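PDB 2F6I: ATP-dependent CLP protease, putative from Plasmodium falciparum, which probably cleaves proteins to small peptides as the serine-protease subunit of an ATP-dependent Clp complex. Local coordinates for residues Lys72-Ser77 with Gln100-Gly105. Numbering follows the deposited sequence.
Sequences KIYINS and QTISFG
Through I73 and I75 on one side and Q100, I102 and F104 on the other, two neighbouring parallel strands are hydrogen-bonded in the buried core of the five-stranded parallel sheet of this ClpP catalytic domain. The ladder runs from I73 N to Q100 O, from I102 N to I73 O (3.0 Å), from I75 N to I102 O and from F104 N to I75 O. Beta-branched isoleucine and threonine suit such extended backbone. Between the bonds, Y74 CA brings its hydrogen to I102 O (3.1 Å), a CA-H...O contact that gives this carbonyl a second, weaker partner.

On the face of K72, Y74 and I102, the tyrosine lies alongside the isoleucine, both pointing the same way, with Y74 CD2 3.9 Å from I102 CB. The methylene chain of K72 runs past I102, CD 4.0 Å from its CD1, so an amphipathic residue supplies apolar cover near the start of the strand, where K72 is partly exposed.

The two strands and helix 82-94 between them form the beta-alpha-beta unit of the ClpP/crotonase-like fold. On the opposite face, I75 CD1 meets T101 CG2 at 4.0 Å; the torsion that sets T101 OG1 between N and the carbonyl carbon (chi1 56°) leaves that methyl beside the backbone N, while the hydroxyl hydrogen-bonds L115 O of helix 109-116.

Toward the C-terminal side of the contact, F104 holds CG between its backbone N and carbonyl carbon (chi1 63°), which brings the ring over to strand 72-77. F104 CE1 touches Y74 CB (3.6 Å), and CE2 lies 3.4 Å from N76 ND2, amide and ring planes 67° apart. N76 suits this junction because its amide has two ends: OD1 accepts from L106 N, beyond the corner at G105, and ND2 donates to E84 of a neighbouring subunit, whose I57 packs on F104.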
# COMPACT_ATOMS: atom_id res chain seq x y z
N LYS C 72 1.08 29.36 34.97
CA LYS C 72 2.14 28.37 35.06
C LYS C 72 2.08 27.42 33.87
O LYS C 72 1.01 26.92 33.51
CB LYS C 72 2.01 27.56 36.35
CG LYS C 72 3.08 26.49 36.49
CD LYS C 72 2.82 25.56 37.68
CE LYS C 72 2.98 26.28 39.01
NZ LYS C 72 2.81 25.33 40.14
N ILE C 73 3.24 27.18 33.25
CA ILE C 73 3.31 26.30 32.09
C ILE C 73 4.35 25.19 32.25
O ILE C 73 5.55 25.46 32.35
CB ILE C 73 3.64 27.09 30.81
CG1 ILE C 73 2.54 28.11 30.53
CG2 ILE C 73 3.80 26.14 29.63
CD1 ILE C 73 2.74 28.90 29.25
N TYR C 74 3.88 23.94 32.29
CA TYR C 74 4.79 22.80 32.38
C TYR C 74 5.26 22.54 30.96
O TYR C 74 4.45 22.51 30.03
CB TYR C 74 4.07 21.56 32.93
CG TYR C 74 3.68 21.65 34.39
CD1 TYR C 74 2.35 21.80 34.77
CD2 TYR C 74 4.65 21.57 35.39
CE1 TYR C 74 1.99 21.86 36.12
CE2 TYR C 74 4.30 21.63 36.74
CZ TYR C 74 2.97 21.77 37.09
OH TYR C 74 2.61 21.83 38.42
N ILE C 75 6.56 22.35 30.78
CA ILE C 75 7.10 22.12 29.44
C ILE C 75 7.87 20.81 29.31
O ILE C 75 8.81 20.55 30.06
CB ILE C 75 8.01 23.28 29.00
CG1 ILE C 75 7.26 24.61 29.14
CG2 ILE C 75 8.45 23.08 27.56
CD1 ILE C 75 8.13 25.83 28.85
N ASN C 76 7.46 20.02 28.33
CA ASN C 76 8.07 18.73 28.01
C ASN C 76 7.81 18.60 26.51
O ASN C 76 6.86 17.95 26.09
CB ASN C 76 7.36 17.60 28.76
CG ASN C 76 7.97 16.23 28.50
OD1 ASN C 76 8.91 16.09 27.72
ND2 ASN C 76 7.43 15.21 29.15
N SER C 77 8.66 19.24 25.71
CA SER C 77 8.48 19.24 24.26
C SER C 77 9.80 19.25 23.49
O SER C 77 10.75 19.91 23.88
CB SER C 77 7.65 20.46 23.86
OG SER C 77 7.69 20.69 22.47
N GLN C 100 5.38 31.64 34.63
CA GLN C 100 6.45 30.89 35.24
C GLN C 100 6.52 29.55 34.51
O GLN C 100 5.51 28.87 34.34
CB GLN C 100 6.25 30.70 36.74
CG GLN C 100 4.90 30.20 37.18
CD GLN C 100 4.83 30.05 38.69
OE1 GLN C 100 5.35 29.09 39.26
NE2 GLN C 100 4.21 31.02 39.36
N THR C 101 7.72 29.20 34.07
CA THR C 101 7.93 27.97 33.32
C THR C 101 8.61 26.87 34.12
O THR C 101 9.58 27.11 34.84
CB THR C 101 8.79 28.25 32.07
OG1 THR C 101 10.02 28.87 32.47
CG2 THR C 101 8.06 29.18 31.12
N ILE C 102 8.10 25.65 33.98
CA ILE C 102 8.65 24.49 34.67
C ILE C 102 8.83 23.38 33.64
O ILE C 102 7.87 22.95 33.00
CB ILE C 102 7.73 24.00 35.80
CG1 ILE C 102 7.52 25.12 36.82
CG2 ILE C 102 8.35 22.78 36.47
CD1 ILE C 102 6.67 24.72 38.01
N SER C 103 10.06 22.93 33.48
CA SER C 103 10.35 21.89 32.51
C SER C 103 10.61 20.55 33.16
O SER C 103 11.10 20.47 34.29
CB SER C 103 11.58 22.26 31.68
OG SER C 103 12.75 22.19 32.48
N PHE C 104 10.27 19.49 32.44
CA PHE C 104 10.52 18.13 32.90
C PHE C 104 10.56 17.23 31.68
O PHE C 104 10.00 17.56 30.64
CB PHE C 104 9.47 17.66 33.92
CG PHE C 104 8.07 17.57 33.38
CD1 PHE C 104 7.12 18.53 33.73
CD2 PHE C 104 7.68 16.50 32.59
CE1 PHE C 104 5.80 18.42 33.29
CE2 PHE C 104 6.36 16.38 32.14
CZ PHE C 104 5.42 17.34 32.50
N GLY C 105 11.26 16.10 31.80
CA GLY C 105 11.36 15.18 30.68
C GLY C 105 12.40 15.63 29.68
O GLY C 105 13.60 15.48 29.90